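Side-chain contact in response regulator ChrA (Corynebacterium diphtheriae, PDB 4YN8), which probably binds DNA to regulate transcription as the response regulator of a haem-sensing two-component system: residues A[96-101]-A[115-120]. The protein carries 1 engineered substitution. Numbering follows the deposited sequence.
Sequences GAMGYL and VATFEG
Met-98 packs its side chain from the start of strand 99-102 against the C-terminal turn of helix 107-119, a worked example of how a beta-alpha-beta crossover is packed in the CheY-like receiver fold. Its side chain can be followed atom by atom. CB comes first, 4.0 Å from the methyl CG2 of Thr-117. The chi1 torsion (-176°) sets CG anti to the backbone N and carries the chain outward to the helix, where CG rests 3.8 Å from CA of Thr-117 and touches CG2 as well. Met-98 and Thr-117 thus lie side by side, pointing opposite ways and meeting through aliphatic carbons. Bends at chi2 and chi3 then turn the thioether along the helix end: SD lies 3.6 Å from the carbonyl carbon of Gly-120, and CE ends 4.2 Å from CA of Gly-120, a looser contact. Gly-120, with positive phi, closes the helix in a Schellman motif, and its main chain is what the sulfur packs on.

The methyl of Thr-117 faces Met-98, while its hydroxyl is hydrogen-bonded to the carbonyl O of Ala-113, one turn earlier in the helix. NE of Arg-122 hydrogen-bonds to Met-98 O, and Thr-123, in the neighbouring parallel strand 123-124, pairs with the Met-98 backbone. Close by, Gly-99 passes the helix without a side chain, its CA 4.3 Å from OG1 of Thr-117.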
ATOM      1  N   GLY A  96       9.702  -3.856  -4.264  1.00  8.76           N
ATOM      2  CA  GLY A  96      11.133  -4.062  -4.084  1.00  8.35           C
ATOM      3  C   GLY A  96      12.064  -3.011  -4.627  1.00  8.28           C
ATOM      4  O   GLY A  96      13.144  -3.321  -5.223  1.00  8.99           O
ATOM      5  N   ALA A  97      11.705  -1.744  -4.430  1.00  8.31           N
ATOM      6  CA  ALA A  97      12.631  -0.660  -4.708  1.00  9.22           C
ATOM      7  C   ALA A  97      13.870  -0.803  -3.827  1.00  9.92           C
ATOM      8  O   ALA A  97      13.789  -1.325  -2.730  1.00  9.91           O
ATOM      9  CB  ALA A  97      11.975   0.659  -4.424  1.00  8.68           C
ATOM     10  N   MET A  98      14.987  -0.303  -4.316  1.00  9.95           N
ATOM     11  CA  MET A  98      16.239  -0.281  -3.564  1.00 10.68           C
ATOM     12  C   MET A  98      16.043   0.403  -2.220  1.00 10.34           C
ATOM     13  O   MET A  98      16.469  -0.149  -1.184  1.00 11.89           O
ATOM     14  CB  MET A  98      17.340   0.382  -4.369  1.00 11.44           C
ATOM     15  CG  MET A  98      18.715   0.410  -3.763  1.00 13.28           C
ATOM     16  SD  MET A  98      19.425  -1.233  -3.473  1.00 16.18           S
ATOM     17  CE  MET A  98      19.360  -1.955  -5.075  1.00 18.65           C
ATOM     18  N   GLY A  99      15.377   1.569  -2.222  1.00  9.42           N
ATOM     19  CA  GLY A  99      15.158   2.301  -0.971  1.00  8.89           C
ATOM     20  C   GLY A  99      13.765   2.828  -0.786  1.00  8.12           C
ATOM     21  O   GLY A  99      13.017   3.006  -1.760  1.00  7.31           O
ATOM     22  N   TYR A 100      13.434   3.098   0.474  1.00  8.22           N
ATOM     23  CA  TYR A 100      12.147   3.653   0.874  1.00  8.33           C
ATOM     24  C   TYR A 100      12.466   4.671   1.978  1.00  9.39           C
ATOM     25  O   TYR A 100      13.281   4.387   2.871  1.00 11.49           O
ATOM     26  CB  TYR A 100      11.224   2.583   1.499  1.00  8.52           C
ATOM     27  CG  TYR A 100      10.801   1.519   0.532  1.00  8.15           C
ATOM     28  CD1 TYR A 100      11.606   0.424   0.258  1.00  8.56           C
ATOM     29  CD2 TYR A 100       9.655   1.669  -0.154  1.00  8.14           C
ATOM     30  CE1 TYR A 100      11.264  -0.478  -0.713  1.00  8.82           C
ATOM     31  CE2 TYR A 100       9.231   0.716  -1.082  1.00  8.05           C
ATOM     32  CZ  TYR A 100      10.064  -0.323  -1.369  1.00  8.50           C
ATOM     33  OH  TYR A 100       9.668  -1.212  -2.323  1.00  9.67           O
ATOM     34  N   LEU A 101      11.784   5.797   1.928  1.00  9.06           N
ATOM     35  CA  LEU A 101      11.945   6.858   2.939  1.00  9.74           C
ATOM     36  C   LEU A 101      10.698   7.682   2.996  1.00  9.76           C
ATOM     37  O   LEU A 101       9.956   7.769   2.014  1.00  9.40           O
ATOM     38  CB  LEU A 101      13.139   7.749   2.579  1.00 11.38           C
ATOM     39  CG  LEU A 101      13.676   8.615   3.721  1.00 13.32           C
ATOM     40  CD1 LEU A 101      14.401   7.799   4.760  1.00 15.01           C
ATOM     41  CD2 LEU A 101      14.601   9.715   3.145  1.00 14.63           C
ATOM     42  N   VAL A 115      22.443   8.381  -1.525  1.00 11.06           N
ATOM     43  CA  VAL A 115      23.737   7.760  -1.677  1.00 11.51           C
ATOM     44  C   VAL A 115      23.682   6.255  -1.586  1.00 11.30           C
ATOM     45  O   VAL A 115      24.300   5.542  -2.378  1.00 12.00           O
ATOM     46  CB  VAL A 115      24.744   8.330  -0.619  1.00 11.87           C
ATOM     47  CG1 VAL A 115      26.023   7.509  -0.633  1.00 12.94           C
ATOM     48  CG2 VAL A 115      25.030   9.813  -0.870  1.00 12.94           C
ATOM     49  N   ALA A 116      22.948   5.729  -0.610  1.00 10.75           N
ATOM     50  CA  ALA A 116      22.795   4.272  -0.432  1.00 11.17           C
ATOM     51  C   ALA A 116      22.201   3.618  -1.650  1.00 10.54           C
ATOM     52  O   ALA A 116      22.668   2.605  -2.114  1.00 11.55           O
ATOM     53  CB  ALA A 116      21.897   3.990   0.742  1.00 11.75           C
ATOM     54  N   THR A 117      21.194   4.283  -2.217  1.00 10.30           N
ATOM     55  CA  THR A 117      20.505   3.768  -3.412  1.00  9.76           C
ATOM     56  C   THR A 117      21.466   3.704  -4.578  1.00 10.22           C
ATOM     57  O   THR A 117      21.478   2.708  -5.306  1.00 10.33           O
ATOM     58  CB  THR A 117      19.286   4.635  -3.727  1.00  9.66           C
ATOM     59  OG1 THR A 117      18.383   4.585  -2.598  1.00  8.97           O
ATOM     60  CG2 THR A 117      18.505   4.116  -4.963  1.00  9.57           C
ATOM     61  N   PHE A 118      22.235   4.756  -4.753  1.00 10.42           N
ATOM     62  CA  PHE A 118      23.276   4.808  -5.796  1.00 12.51           C
ATOM     63  C   PHE A 118      24.302   3.695  -5.649  1.00 13.39           C
ATOM     64  O   PHE A 118      24.743   3.121  -6.638  1.00 15.35           O
ATOM     65  CB  PHE A 118      23.964   6.132  -5.750  1.00 12.93           C
ATOM     66  CG  PHE A 118      25.043   6.314  -6.798  1.00 14.70           C
ATOM     67  CD1 PHE A 118      24.765   6.098  -8.140  1.00 16.59           C
ATOM     68  CD2 PHE A 118      26.308   6.730  -6.417  1.00 17.35           C
ATOM     69  CE1 PHE A 118      25.736   6.307  -9.126  1.00 20.91           C
ATOM     70  CE2 PHE A 118      27.280   6.957  -7.391  1.00 20.24           C
ATOM     71  CZ  PHE A 118      26.991   6.755  -8.743  1.00 20.93           C
ATOM     72  N   GLU A 119      24.704   3.418  -4.412  1.00 14.35           N
ATOM     73  CA  GLU A 119      25.710   2.369  -4.129  1.00 15.73           C
ATOM     74  C   GLU A 119      25.121   0.972  -4.058  1.00 17.27           C
ATOM     75  O   GLU A 119      25.826  -0.014  -3.842  1.00 17.57           O
ATOM     76  CB  GLU A 119      26.458   2.706  -2.838  1.00 16.33           C
ATOM     77  CG  GLU A 119      27.172   4.038  -2.864  1.00 18.17           C
ATOM     78  CD  GLU A 119      27.880   4.420  -1.573  1.00 22.15           C
ATOM     79  OE1 GLU A 119      27.631   3.812  -0.523  1.00 23.11           O
ATOM     80  OE2 GLU A 119      28.654   5.404  -1.631  1.00 24.28           O
ATOM     81  N   GLY A 120      23.825   0.834  -4.218  1.00 16.11           N
ATOM     82  CA  GLY A 120      23.195  -0.465  -4.282  1.00 16.66           C
ATOM     83  C   GLY A 120      22.998  -1.070  -2.912  1.00 16.99           C
ATOM     84  O   GLY A 120      22.900  -2.279  -2.810  1.00 17.90           O
TER